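Local coordinates for probable amino acid aminotransferase (Mycobacterium tuberculosis, PDB 6Q1S), which is a probable amino acid aminotransferase of the class IV family, modelled with 4'-deoxy-4'-aminopyridoxal-5'-phosphate and 2-oxoglutaric acid, at residues Y181-P186 with Y212-G217; L205-P210 with C234-L239; A128-R133 with I174-D179. All blocks are in the same frame, centred on the assembly; numbering follows the deposited sequence.

Contact 1 (Y181-P186 with Y212-G217); sequences YVLEGP and YPILRG. With PMP (4'-deoxy-4'-aminopyridoxal-5'-phosphate), chain G.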
ATOM      1  N   TYR B 181     -22.889  -0.538   2.857  1.00 26.52           N
ATOM      2  CA  TYR B 181     -22.880   0.915   2.916  1.00 26.70           C
ATOM      3  C   TYR B 181     -21.819   1.477   1.977  1.00 26.35           C
ATOM      4  O   TYR B 181     -20.752   0.882   1.790  1.00 28.06           O
ATOM      5  CB  TYR B 181     -22.618   1.394   4.351  1.00 27.73           C
ATOM      6  CG  TYR B 181     -23.720   1.006   5.318  1.00 28.14           C
ATOM      7  CD1 TYR B 181     -23.574  -0.094   6.154  1.00 26.87           C
ATOM      8  CD2 TYR B 181     -24.904   1.727   5.390  1.00 29.73           C
ATOM      9  CE1 TYR B 181     -24.570  -0.465   7.034  1.00 27.31           C
ATOM     10  CE2 TYR B 181     -25.909   1.362   6.270  1.00 29.62           C
ATOM     11  CZ  TYR B 181     -25.735   0.264   7.088  1.00 27.95           C
ATOM     12  OH  TYR B 181     -26.734  -0.100   7.964  1.00 28.43           O
ATOM     13  N   VAL B 182     -22.121   2.633   1.388  1.00 26.69           N
ATOM     14  CA  VAL B 182     -21.189   3.286   0.474  1.00 26.45           C
ATOM     15  C   VAL B 182     -20.009   3.850   1.254  1.00 29.84           C
ATOM     16  O   VAL B 182     -20.182   4.509   2.290  1.00 32.29           O
ATOM     17  CB  VAL B 182     -21.904   4.380  -0.331  1.00 27.01           C
ATOM     18  CG1 VAL B 182     -20.912   5.119  -1.224  1.00 26.80           C
ATOM     19  CG2 VAL B 182     -23.012   3.771  -1.169  1.00 27.45           C
ATOM     20  N   LEU B 183     -18.798   3.595   0.756  1.00 26.45           N
ATOM     21  CA  LEU B 183     -17.586   4.073   1.405  1.00 25.05           C
ATOM     22  C   LEU B 183     -17.016   5.286   0.676  1.00 25.12           C
ATOM     23  O   LEU B 183     -17.291   6.429   1.054  1.00 25.46           O
ATOM     24  CB  LEU B 183     -16.546   2.952   1.469  1.00 24.43           C
ATOM     25  CG  LEU B 183     -16.898   1.762   2.364  1.00 24.33           C
ATOM     26  CD1 LEU B 183     -15.848   0.672   2.249  1.00 23.76           C
ATOM     27  CD2 LEU B 183     -17.032   2.219   3.805  1.00 24.42           C
ATOM     28  N   GLU B 184     -16.234   5.047  -0.371  1.00 24.84           N
ATOM     29  CA  GLU B 184     -15.596   6.119  -1.125  1.00 24.90           C
ATOM     30  C   GLU B 184     -15.124   5.543  -2.453  1.00 24.72           C
ATOM     31  O   GLU B 184     -15.385   4.381  -2.775  1.00 24.99           O
ATOM     32  CB  GLU B 184     -14.431   6.733  -0.343  1.00 24.55           C
ATOM     33  CG  GLU B 184     -13.275   5.773  -0.111  1.00 23.89           C
ATOM     34  CD  GLU B 184     -12.126   6.405   0.653  1.00 23.59           C
ATOM     35  OE1 GLU B 184     -11.211   5.663   1.067  1.00 23.08           O
ATOM     36  OE2 GLU B 184     -12.137   7.640   0.841  1.00 23.89           O
ATOM     37  N   GLY B 185     -14.433   6.371  -3.231  1.00 24.74           N
ATOM     38  CA  GLY B 185     -13.763   5.900  -4.417  1.00 24.54           C
ATOM     39  C   GLY B 185     -12.302   5.612  -4.137  1.00 23.93           C
ATOM     40  O   GLY B 185     -11.742   6.062  -3.134  1.00 23.72           O
ATOM     41  N   PRO B 186     -11.649   4.861  -5.028  1.00 23.67           N
ATOM     42  CA  PRO B 186     -10.205   4.620  -4.866  1.00 23.12           C
ATOM     43  C   PRO B 186      -9.363   5.879  -4.989  1.00 23.38           C
ATOM     44  O   PRO B 186      -8.183   5.856  -4.614  1.00 25.00           O
ATOM     45  CB  PRO B 186      -9.885   3.621  -5.986  1.00 22.98           C
ATOM     46  CG  PRO B 186     -10.976   3.820  -6.991  1.00 23.54           C
ATOM     47  CD  PRO B 186     -12.201   4.153  -6.195  1.00 23.89           C
ATOM     48  N   TYR B 212     -16.340   6.130   8.997  1.00 25.95           N
ATOM     49  CA  TYR B 212     -16.115   5.020   8.090  1.00 25.14           C
ATOM     50  C   TYR B 212     -14.625   4.888   7.772  1.00 25.82           C
ATOM     51  O   TYR B 212     -13.874   5.862   7.859  1.00 27.58           O
ATOM     52  CB  TYR B 212     -16.896   5.219   6.792  1.00 24.94           C
ATOM     53  CG  TYR B 212     -18.368   4.880   6.863  1.00 25.46           C
ATOM     54  CD1 TYR B 212     -18.995   4.627   8.076  1.00 25.71           C
ATOM     55  CD2 TYR B 212     -19.127   4.788   5.703  1.00 25.73           C
ATOM     56  CE1 TYR B 212     -20.345   4.313   8.130  1.00 26.21           C
ATOM     57  CE2 TYR B 212     -20.470   4.473   5.747  1.00 26.23           C
ATOM     58  CZ  TYR B 212     -21.075   4.236   6.961  1.00 26.63           C
ATOM     59  OH  TYR B 212     -22.412   3.921   7.000  1.00 30.36           O
ATOM     60  N   PRO B 213     -14.172   3.686   7.396  1.00 25.24           N
ATOM     61  CA  PRO B 213     -12.761   3.512   7.018  1.00 24.75           C
ATOM     62  C   PRO B 213     -12.419   4.171   5.690  1.00 24.18           C
ATOM     63  O   PRO B 213     -12.056   3.479   4.734  1.00 22.79           O
ATOM     64  CB  PRO B 213     -12.608   1.988   6.940  1.00 25.08           C
ATOM     65  CG  PRO B 213     -13.983   1.495   6.629  1.00 25.38           C
ATOM     66  CD  PRO B 213     -14.913   2.413   7.366  1.00 25.58           C
ATOM     67  N   ILE B 214     -12.525   5.498   5.612  1.00 26.23           N
ATOM     68  CA  ILE B 214     -12.325   6.232   4.368  1.00 26.84           C
ATOM     69  C   ILE B 214     -11.486   7.472   4.649  1.00 26.57           C
ATOM     70  O   ILE B 214     -11.263   7.857   5.798  1.00 23.51           O
ATOM     71  CB  ILE B 214     -13.659   6.636   3.703  1.00 24.05           C
ATOM     72  CG1 ILE B 214     -14.441   7.593   4.602  1.00 24.55           C
ATOM     73  CG2 ILE B 214     -14.499   5.409   3.382  1.00 24.08           C
ATOM     74  CD1 ILE B 214     -15.694   8.142   3.956  1.00 25.16           C
ATOM     75  N   LEU B 215     -11.021   8.099   3.572  1.00 25.70           N
ATOM     76  CA  LEU B 215     -10.313   9.364   3.677  1.00 25.89           C
ATOM     77  C   LEU B 215     -11.299  10.524   3.758  1.00 28.40           C
ATOM     78  O   LEU B 215     -12.385  10.488   3.174  1.00 30.85           O
ATOM     79  CB  LEU B 215      -9.380   9.569   2.480  1.00 25.87           C
ATOM     80  CG  LEU B 215      -8.042   8.827   2.346  1.00 27.82           C
ATOM     81  CD1 LEU B 215      -7.059   9.291   3.410  1.00 28.11           C
ATOM     82  CD2 LEU B 215      -8.187   7.305   2.376  1.00 29.26           C
ATOM     83  N   ARG B 216     -10.902  11.566   4.485  1.00 28.06           N
ATOM     84  CA  ARG B 216     -11.671  12.803   4.538  1.00 27.40           C
ATOM     85  C   ARG B 216     -11.299  13.687   3.356  1.00 25.32           C
ATOM     86  O   ARG B 216     -10.135  14.073   3.203  1.00 25.70           O
ATOM     87  CB  ARG B 216     -11.421  13.537   5.854  1.00 28.70           C
ATOM     88  CG  ARG B 216     -11.779  12.741   7.092  1.00 31.59           C
ATOM     89  CD  ARG B 216     -13.062  13.273   7.704  1.00 34.06           C
ATOM     90  NE  ARG B 216     -12.877  14.587   8.315  1.00 34.81           N
ATOM     91  CZ  ARG B 216     -12.646  14.781   9.609  1.00 34.71           C
ATOM     92  NH1 ARG B 216     -12.486  16.010  10.081  1.00 37.08           N
ATOM     93  NH2 ARG B 216     -12.576  13.745  10.435  1.00 32.14           N
ATOM     94  N   GLY B 217     -12.286  14.017   2.532  1.00 25.79           N
ATOM     95  CA  GLY B 217     -12.024  14.777   1.329  1.00 26.03           C
ATOM     96  C   GLY B 217     -11.885  16.263   1.578  1.00 26.52           C
ATOM     97  O   GLY B 217     -12.811  16.902   2.085  1.00 27.06           O
TER
HETATM   98  N1  PMP G 301     -10.443   9.153  -1.169  1.00 23.88           N
HETATM   99  C2  PMP G 301      -9.239   8.661  -1.544  1.00 23.40           C
HETATM  100  C2A PMP G 301      -8.883   7.228  -1.244  1.00 22.89           C
HETATM  101  C3  PMP G 301      -8.264   9.529  -2.252  1.00 23.42           C
HETATM  102  O3  PMP G 301      -7.047   9.058  -2.639  1.00 22.97           O
HETATM  103  C4  PMP G 301      -8.666  10.928  -2.521  1.00 23.99           C
HETATM  104  C4A PMP G 301      -7.746  11.889  -3.235  1.00 26.07           C
HETATM  105  N4A PMP G 301      -7.470  11.387  -4.592  1.00 26.70           N
HETATM  106  C5  PMP G 301     -10.012  11.343  -2.059  1.00 24.48           C
HETATM  107  C6  PMP G 301     -10.824  10.421  -1.404  1.00 24.39           C
HETATM  108  C5A PMP G 301     -10.493  12.758  -2.295  1.00 27.03           C
HETATM  109  O4P PMP G 301      -9.702  13.664  -1.529  1.00 28.54           O
HETATM  110  P   PMP G 301      -9.422  15.159  -2.059  1.00 29.28           P
HETATM  111  O1P PMP G 301      -8.697  15.069  -3.381  1.00 29.28           O
HETATM  112  O2P PMP G 301     -10.744  15.868  -2.236  1.00 32.23           O
HETATM  113  O3P PMP G 301      -8.570  15.890  -1.051  1.00 27.02           O

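Contact 2 (L205-P210 with C234-L239); sequences LLTPPP and CDYRAL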
ATOM      1  N   LEU B 205     -27.164  17.601  -0.238  1.00 36.12           N
ATOM      2  CA  LEU B 205     -25.985  16.870  -0.681  1.00 32.85           C
ATOM      3  C   LEU B 205     -25.495  16.007   0.473  1.00 31.89           C
ATOM      4  O   LEU B 205     -25.384  16.485   1.608  1.00 32.82           O
ATOM      5  CB  LEU B 205     -24.886  17.832  -1.139  1.00 32.30           C
ATOM      6  CG  LEU B 205     -25.273  18.829  -2.236  1.00 32.96           C
ATOM      7  CD1 LEU B 205     -24.192  19.887  -2.403  1.00 32.94           C
ATOM      8  CD2 LEU B 205     -25.536  18.113  -3.550  1.00 32.93           C
ATOM      9  N   LEU B 206     -25.199  14.745   0.182  1.00 31.21           N
ATOM     10  CA  LEU B 206     -24.821  13.790   1.210  1.00 30.67           C
ATOM     11  C   LEU B 206     -23.488  13.142   0.876  1.00 29.88           C
ATOM     12  O   LEU B 206     -23.074  13.069  -0.283  1.00 29.75           O
ATOM     13  CB  LEU B 206     -25.894  12.707   1.387  1.00 30.80           C
ATOM     14  CG  LEU B 206     -27.267  13.192   1.843  1.00 31.58           C
ATOM     15  CD1 LEU B 206     -28.251  12.036   1.899  1.00 31.69           C
ATOM     16  CD2 LEU B 206     -27.156  13.867   3.199  1.00 31.70           C
ATOM     17  N   THR B 207     -22.825  12.665   1.926  1.00 29.39           N
ATOM     18  CA  THR B 207     -21.530  12.013   1.826  1.00 28.64           C
ATOM     19  C   THR B 207     -21.411  11.044   2.992  1.00 28.26           C
ATOM     20  O   THR B 207     -22.038  11.256   4.037  1.00 28.57           O
ATOM     21  CB  THR B 207     -20.381  13.035   1.851  1.00 28.49           C
ATOM     22  OG1 THR B 207     -19.131  12.369   1.636  1.00 27.78           O
ATOM     23  CG2 THR B 207     -20.332  13.754   3.184  1.00 28.66           C
ATOM     24  N   PRO B 208     -20.659   9.956   2.831  1.00 27.64           N
ATOM     25  CA  PRO B 208     -20.525   8.997   3.922  1.00 27.30           C
ATOM     26  C   PRO B 208     -19.892   9.641   5.139  1.00 27.21           C
ATOM     27  O   PRO B 208     -19.109  10.603   5.022  1.00 27.16           O
ATOM     28  CB  PRO B 208     -19.626   7.908   3.322  1.00 26.66           C
ATOM     29  CG  PRO B 208     -19.925   7.965   1.866  1.00 26.84           C
ATOM     30  CD  PRO B 208     -20.142   9.420   1.560  1.00 27.32           C
ATOM     31  N   PRO B 209     -20.202   9.142   6.331  1.00 27.21           N
ATOM     32  CA  PRO B 209     -19.720   9.775   7.558  1.00 27.22           C
ATOM     33  C   PRO B 209     -18.243   9.503   7.772  1.00 27.81           C
ATOM     34  O   PRO B 209     -17.705   8.503   7.272  1.00 31.08           O
ATOM     35  CB  PRO B 209     -20.575   9.118   8.648  1.00 27.45           C
ATOM     36  CG  PRO B 209     -20.926   7.789   8.095  1.00 29.51           C
ATOM     37  CD  PRO B 209     -21.036   7.958   6.605  1.00 28.46           C
ATOM     38  N   PRO B 210     -17.550  10.369   8.518  1.00 26.56           N
ATOM     39  CA  PRO B 210     -16.086  10.256   8.601  1.00 25.97           C
ATOM     40  C   PRO B 210     -15.594   9.077   9.419  1.00 26.11           C
ATOM     41  O   PRO B 210     -14.444   8.661   9.229  1.00 26.48           O
ATOM     42  CB  PRO B 210     -15.673  11.580   9.255  1.00 26.25           C
ATOM     43  CG  PRO B 210     -16.860  11.975  10.066  1.00 28.32           C
ATOM     44  CD  PRO B 210     -18.064  11.510   9.296  1.00 27.15           C
ATOM     45  N   CYS B 234     -26.426  20.035   3.992  1.00 33.67           N
ATOM     46  CA  CYS B 234     -25.473  18.948   3.844  1.00 32.79           C
ATOM     47  C   CYS B 234     -25.375  18.177   5.151  1.00 33.47           C
ATOM     48  O   CYS B 234     -25.527  18.745   6.236  1.00 36.33           O
ATOM     49  CB  CYS B 234     -24.099  19.478   3.425  1.00 32.40           C
ATOM     50  SG  CYS B 234     -24.175  20.689   2.081  1.00 32.98           S
ATOM     51  N   ASP B 235     -25.117  16.876   5.042  1.00 32.74           N
ATOM     52  CA  ASP B 235     -25.076  16.025   6.222  1.00 35.91           C
ATOM     53  C   ASP B 235     -24.307  14.753   5.894  1.00 35.82           C
ATOM     54  O   ASP B 235     -24.084  14.422   4.727  1.00 37.82           O
ATOM     55  CB  ASP B 235     -26.492  15.697   6.715  1.00 41.02           C
ATOM     56  CG  ASP B 235     -26.508  15.121   8.118  1.00 46.92           C
ATOM     57  OD1 ASP B 235     -26.592  13.880   8.257  1.00 48.80           O
ATOM     58  OD2 ASP B 235     -26.414  15.909   9.081  1.00 49.56           O
ATOM     59  N   TYR B 236     -23.892  14.053   6.946  1.00 33.47           N
ATOM     60  CA  TYR B 236     -23.151  12.805   6.831  1.00 29.56           C
ATOM     61  C   TYR B 236     -24.098  11.675   7.201  1.00 30.57           C
ATOM     62  O   TYR B 236     -24.556  11.596   8.346  1.00 29.87           O
ATOM     63  CB  TYR B 236     -21.914  12.807   7.732  1.00 29.06           C
ATOM     64  CG  TYR B 236     -20.916  13.892   7.391  1.00 28.98           C
ATOM     65  CD1 TYR B 236     -19.792  13.609   6.632  1.00 28.40           C
ATOM     66  CD2 TYR B 236     -21.113  15.203   7.807  1.00 29.54           C
ATOM     67  CE1 TYR B 236     -18.882  14.595   6.309  1.00 28.37           C
ATOM     68  CE2 TYR B 236     -20.208  16.195   7.491  1.00 29.51           C
ATOM     69  CZ  TYR B 236     -19.094  15.886   6.740  1.00 29.05           C
ATOM     70  OH  TYR B 236     -18.186  16.870   6.418  1.00 31.86           O
ATOM     71  N   ARG B 237     -24.390  10.808   6.236  1.00 31.83           N
ATOM     72  CA  ARG B 237     -25.386   9.765   6.411  1.00 32.00           C
ATOM     73  C   ARG B 237     -24.820   8.430   5.954  1.00 31.05           C
ATOM     74  O   ARG B 237     -23.814   8.364   5.243  1.00 29.07           O
ATOM     75  CB  ARG B 237     -26.672  10.073   5.629  1.00 31.63           C
ATOM     76  CG  ARG B 237     -27.321  11.414   5.958  1.00 33.62           C
ATOM     77  CD  ARG B 237     -28.837  11.332   5.860  1.00 37.42           C
ATOM     78  NE  ARG B 237     -29.443  12.612   5.497  1.00 41.34           N
ATOM     79  CZ  ARG B 237     -29.671  13.612   6.344  1.00 44.58           C
ATOM     80  NH1 ARG B 237     -29.342  13.495   7.623  1.00 45.62           N
ATOM     81  NH2 ARG B 237     -30.230  14.734   5.907  1.00 44.80           N
ATOM     82  N   ALA B 238     -25.456   7.358   6.412  1.00 30.98           N
ATOM     83  CA  ALA B 238     -25.122   6.012   5.958  1.00 29.24           C
ATOM     84  C   ALA B 238     -25.804   5.783   4.614  1.00 28.88           C
ATOM     85  O   ALA B 238     -27.004   5.512   4.553  1.00 29.40           O
ATOM     86  CB  ALA B 238     -25.554   4.973   6.985  1.00 28.63           C
ATOM     87  N   LEU B 239     -25.040   5.886   3.529  1.00 28.55           N
ATOM     88  CA  LEU B 239     -25.595   5.720   2.193  1.00 28.81           C
ATOM     89  C   LEU B 239     -25.468   4.267   1.766  1.00 28.48           C
ATOM     90  O   LEU B 239     -24.470   3.604   2.061  1.00 29.68           O
ATOM     91  CB  LEU B 239     -24.903   6.620   1.162  1.00 31.04           C
ATOM     92  CG  LEU B 239     -25.055   8.146   1.117  1.00 30.97           C
ATOM     93  CD1 LEU B 239     -24.629   8.840   2.388  1.00 31.10           C
ATOM     94  CD2 LEU B 239     -24.270   8.700  -0.065  1.00 29.63           C
TER

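Contact 3 (A128-R133 with I174-D179); sequences AITLDR and IFVSTD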
ATOM      1  N   ALA B 128     -19.118   4.305 -13.733  1.00 28.06           N
ATOM      2  CA  ALA B 128     -18.560   3.670 -12.553  1.00 29.26           C
ATOM      3  C   ALA B 128     -19.282   2.362 -12.275  1.00 29.22           C
ATOM      4  O   ALA B 128     -20.403   2.134 -12.734  1.00 31.23           O
ATOM      5  CB  ALA B 128     -18.652   4.591 -11.328  1.00 30.94           C
ATOM      6  N   ILE B 129     -18.612   1.494 -11.525  1.00 26.96           N
ATOM      7  CA  ILE B 129     -19.195   0.243 -11.064  1.00 26.79           C
ATOM      8  C   ILE B 129     -19.001   0.153  -9.559  1.00 26.38           C
ATOM      9  O   ILE B 129     -17.981   0.607  -9.027  1.00 25.92           O
ATOM     10  CB  ILE B 129     -18.571  -0.982 -11.769  1.00 27.13           C
ATOM     11  CG1 ILE B 129     -17.059  -1.029 -11.539  1.00 27.27           C
ATOM     12  CG2 ILE B 129     -18.872  -0.949 -13.260  1.00 27.04           C
ATOM     13  CD1 ILE B 129     -16.412  -2.315 -12.005  1.00 25.61           C
ATOM     14  N   THR B 130     -19.982  -0.425  -8.871  1.00 26.57           N
ATOM     15  CA  THR B 130     -19.840  -0.688  -7.448  1.00 26.22           C
ATOM     16  C   THR B 130     -19.036  -1.964  -7.249  1.00 25.83           C
ATOM     17  O   THR B 130     -19.242  -2.961  -7.948  1.00 25.87           O
ATOM     18  CB  THR B 130     -21.207  -0.814  -6.777  1.00 26.67           C
ATOM     19  OG1 THR B 130     -21.952  -1.868  -7.396  1.00 26.99           O
ATOM     20  CG2 THR B 130     -21.980   0.492  -6.898  1.00 27.19           C
ATOM     21  N   LEU B 131     -18.121  -1.933  -6.285  1.00 25.18           N
ATOM     22  CA  LEU B 131     -17.247  -3.067  -6.030  1.00 31.04           C
ATOM     23  C   LEU B 131     -17.103  -3.277  -4.533  1.00 29.80           C
ATOM     24  O   LEU B 131     -16.997  -2.312  -3.771  1.00 30.04           O
ATOM     25  CB  LEU B 131     -15.871  -2.844  -6.663  1.00 24.27           C
ATOM     26  CG  LEU B 131     -15.242  -4.007  -7.425  1.00 24.43           C
ATOM     27  CD1 LEU B 131     -16.151  -4.483  -8.549  1.00 25.09           C
ATOM     28  CD2 LEU B 131     -13.898  -3.579  -7.968  1.00 23.69           C
ATOM     29  N   ASP B 132     -17.100  -4.543  -4.117  1.00 28.97           N
ATOM     30  CA  ASP B 132     -16.913  -4.861  -2.709  1.00 29.82           C
ATOM     31  C   ASP B 132     -15.512  -4.461  -2.271  1.00 30.54           C
ATOM     32  O   ASP B 132     -14.517  -4.876  -2.872  1.00 32.06           O
ATOM     33  CB  ASP B 132     -17.137  -6.356  -2.476  1.00 31.68           C
ATOM     34  CG  ASP B 132     -17.358  -6.697  -1.011  1.00 31.86           C
ATOM     35  OD1 ASP B 132     -16.695  -6.093  -0.141  1.00 31.97           O
ATOM     36  OD2 ASP B 132     -18.195  -7.579  -0.729  1.00 31.14           O
ATOM     37  N   ARG B 133     -15.437  -3.647  -1.219  1.00 29.89           N
ATOM     38  CA  ARG B 133     -14.144  -3.240  -0.685  1.00 26.38           C
ATOM     39  C   ARG B 133     -13.577  -4.284   0.269  1.00 25.15           C
ATOM     40  O   ARG B 133     -12.353  -4.420   0.383  1.00 23.94           O
ATOM     41  CB  ARG B 133     -14.274  -1.882   0.011  1.00 24.86           C
ATOM     42  CG  ARG B 133     -13.032  -1.437   0.761  1.00 24.22           C
ATOM     43  CD  ARG B 133     -11.856  -1.270  -0.185  1.00 24.38           C
ATOM     44  NE  ARG B 133     -10.654  -0.841   0.519  1.00 26.00           N
ATOM     45  CZ  ARG B 133      -9.772  -1.676   1.059  1.00 27.08           C
ATOM     46  NH1 ARG B 133      -9.958  -2.986   0.971  1.00 26.93           N
ATOM     47  NH2 ARG B 133      -8.704  -1.202   1.683  1.00 28.12           N
ATOM     48  N   ILE B 174     -16.869   2.805  -7.225  1.00 25.50           N
ATOM     49  CA  ILE B 174     -17.437   3.211  -5.948  1.00 25.59           C
ATOM     50  C   ILE B 174     -17.334   2.008  -5.022  1.00 25.20           C
ATOM     51  O   ILE B 174     -17.953   0.967  -5.274  1.00 25.32           O
ATOM     52  CB  ILE B 174     -18.890   3.690  -6.086  1.00 26.27           C
ATOM     53  CG1 ILE B 174     -18.939   5.000  -6.875  1.00 26.67           C
ATOM     54  CG2 ILE B 174     -19.517   3.874  -4.711  1.00 28.14           C
ATOM     55  CD1 ILE B 174     -20.331   5.552  -7.056  1.00 27.38           C
ATOM     56  N   PHE B 175     -16.532   2.140  -3.968  1.00 24.77           N
ATOM     57  CA  PHE B 175     -16.346   1.051  -3.021  1.00 24.41           C
ATOM     58  C   PHE B 175     -17.574   0.909  -2.135  1.00 24.78           C
ATOM     59  O   PHE B 175     -18.082   1.896  -1.595  1.00 25.08           O
ATOM     60  CB  PHE B 175     -15.110   1.301  -2.158  1.00 23.89           C
ATOM     61  CG  PHE B 175     -13.832   0.813  -2.771  1.00 23.41           C
ATOM     62  CD1 PHE B 175     -13.738  -0.474  -3.274  1.00 23.75           C
ATOM     63  CD2 PHE B 175     -12.727   1.641  -2.848  1.00 23.15           C
ATOM     64  CE1 PHE B 175     -12.563  -0.928  -3.836  1.00 22.84           C
ATOM     65  CE2 PHE B 175     -11.548   1.194  -3.413  1.00 22.74           C
ATOM     66  CZ  PHE B 175     -11.466  -0.095  -3.907  1.00 22.58           C
ATOM     67  N   VAL B 176     -18.044  -0.323  -1.971  1.00 25.38           N
ATOM     68  CA  VAL B 176     -19.149  -0.623  -1.074  1.00 26.90           C
ATOM     69  C   VAL B 176     -18.639  -1.587  -0.016  1.00 29.16           C
ATOM     70  O   VAL B 176     -17.914  -2.539  -0.325  1.00 30.53           O
ATOM     71  CB  VAL B 176     -20.358  -1.217  -1.827  1.00 25.62           C
ATOM     72  CG1 VAL B 176     -21.571  -1.280  -0.916  1.00 26.06           C
ATOM     73  CG2 VAL B 176     -20.665  -0.401  -3.075  1.00 25.98           C
ATOM     74  N   SER B 177     -19.016  -1.329   1.231  1.00 28.92           N
ATOM     75  CA  SER B 177     -18.590  -2.150   2.350  1.00 29.21           C
ATOM     76  C   SER B 177     -19.336  -3.482   2.374  1.00 31.71           C
ATOM     77  O   SER B 177     -20.376  -3.657   1.731  1.00 31.20           O
ATOM     78  CB  SER B 177     -18.810  -1.398   3.659  1.00 28.89           C
ATOM     79  OG  SER B 177     -20.185  -1.149   3.878  1.00 28.78           O
ATOM     80  N   THR B 178     -18.788  -4.431   3.139  1.00 34.03           N
ATOM     81  CA  THR B 178     -19.458  -5.717   3.316  1.00 35.04           C
ATOM     82  C   THR B 178     -20.821  -5.543   3.975  1.00 36.06           C
ATOM     83  O   THR B 178     -21.733  -6.347   3.754  1.00 36.59           O
ATOM     84  CB  THR B 178     -18.584  -6.663   4.144  1.00 33.73           C
ATOM     85  OG1 THR B 178     -17.233  -6.606   3.671  1.00 30.65           O
ATOM     86  CG2 THR B 178     -19.086  -8.097   4.026  1.00 35.56           C
ATOM     87  N   ASP B 179     -20.975  -4.497   4.781  1.00 35.88           N
ATOM     88  CA  ASP B 179     -22.252  -4.169   5.397  1.00 36.62           C
ATOM     89  C   ASP B 179     -23.265  -3.668   4.379  1.00 33.45           C
ATOM     90  O   ASP B 179     -24.470  -3.688   4.654  1.00 36.95           O
ATOM     91  CB  ASP B 179     -21.974  -3.111   6.470  1.00 41.68           C
ATOM     92  CG  ASP B 179     -22.432  -3.527   7.853  1.00 48.86           C
ATOM     93  OD1 ASP B 179     -23.161  -4.531   7.976  1.00 51.37           O
ATOM     94  OD2 ASP B 179     -21.920  -2.931   8.831  1.00 51.27           O
TER

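Contact 1 (Y181-P186 with Y212-G217)
Glu184 sets its CG between the backbone N and the carbonyl carbon (chi1 65°) and then runs out extended, which carries its carboxylate along Ile214 to the backbone of Leu215. Ile214 has CG1 in the crowded position and CG2 anti to its own carbonyl carbon, which leaves the CG2 methyl against Leu183 CB and the Glu184 CG methylene; the glutamate and isoleucine side chains run antiparallel alongside one another. At the far end, Leu215 N donates to Glu184 OE2 over 3.0 Å, coming from above the carboxylate plane, with a longer, weak bond to OE1. The same OE2 stands 3.0 Å from N1 of 4'-deoxy-4'-aminopyridoxal-5'-phosphate. One backbone N-H is thus well placed to steady the carboxylate that faces the pyridine nitrogen. Leu215 also touches this ligand, its CD2 lying 3.7 Å from the C2A methyl.

Further back, the Tyr212 ring is wedged against the first half of 181-186. Val182 O lies in the plane of that ring at its edge, 3.5 Å from CE2, while Leu183 CD2 meets Tyr212 CD2 at 3.8 Å. Tyr212 OH approaches Tyr181 CG, the two tyrosine side chains being roughly perpendicular. An inverse gamma turn centred on Pro213, closed by Ile214 N to Tyr212 O, brings Ile214 and Leu215 round to the glutamate. Gly217 then takes the N-cap position of helix 218-229, close to the phosphate ester oxygen. A glutamate set against the pyridine nitrogen in this way is characteristic of the 4'-deoxy-4'-aminopyridoxal-5'-phosphate pocket of class IV aminotransferases.

Contact 2 (L205-P210 with C234-L239)
Thr207 O is approached twice from 234-239: Arg237 N donates a hydrogen bond of 3.3 Å to it, and Tyr236 CA offers a CA-H...O contact at 3.4 Å. Two residues earlier the pattern repeats more loosely, with Asp235 N reaching Leu205 O in a weak bond of 3.5 Å and Cys234 CA touching the same oxygen. These pairings put 205-207 and 234-236 in parallel register.

On the face carrying Leu206 and Asp235, Leu206 reaches toward 234-239, where its CD2 lies 3.5 Å from Arg237 NE. Arg237 bends at chi2 (-146°), folding its guanidinium back so that one face lies over Asp235 CB and NH1 makes a salt bridge of 2.8 Å with Asp235 OD1.

On the face of Leu205, Thr207, Cys234 and Tyr236, the threonine and tyrosine extend alongside each other in the same direction, with Thr207 CG2 3.5 Å from Tyr236 CD1. Pro208 O sits at the edge of this ring, in its plane. Pro210 CD also reaches CD1, the proline roughly perpendicular to the tyrosine, as the three prolines lead the chain off the strand.

Thr207, Cys234 and Tyr236 pack on helix 218-229, the connection of this beta-alpha-beta unit; there Phe224 meets Tyr236 edge-to-face and Gln220 bonds its OH, while strand 189-194, whose Ala193 touches Leu205, flanks 205-207 on the side away from 234-236.

Contact 3 (A128-R133 with I174-D179)
Strands 126-132 and 172-176 pair in parallel inside the larger, mixed sheet of the chain, close to the subunit interface. Four backbone hydrogen bonds pass back and forth between them: Ile174 N to Ile129 O, Leu131 N to Ile174 O, Val176 N to Leu131 O at 2.9 Å, and Arg133 N to Val176 O, also 2.9 Å. The last continues the ladder beyond the end of the first strand.

On one face Thr130 CB rests against Val176 CG2 at 3.8 Å, while the threonine hydroxyl turns to Asp266. The other face belongs to Leu131 and Phe175, which pack on helix 156-166. That helix lies in the connection between the two strands, making this a beta-alpha-beta crossover.

Arg133 starts with CG anti to the backbone N (chi1 173°) and bends at chi2 (62°), which lays CD over the centre of the Phe175 ring, 3.6 Å from the centroid, in a CH-pi contact. Its guanidinium lies farther out, at most weakly attracted to the ring, with the two planes 52° apart. Asp132 OD1 accepts from Gly134 N, and Asp132 O from Trp145 NE1 of the second subunit.

How the contacts relate
From the N terminus, 128-133 comes first, and 174-179 closes contact 3 across a connection that carries helix 156-166. Just beyond, 181-186 opens contact 1. Before that contact closes at 212-217, 205-210 opens contact 2, which is completed only at 234-239, so contacts 1 and 2 cross while contact 3 precedes both in series. The loop 181-186 bridges the other two: it probably hydrogen-bonds Phe175 through Leu183 N and Glu184 O, and Leu239 through Val182 N. Contacts 2 and 3 do not touch, though both reach the mixed sheet. Contact 1 thus ties the pocket of 4'-deoxy-4'-aminopyridoxal-5'-phosphate to two parallel strand pairs of that sheet.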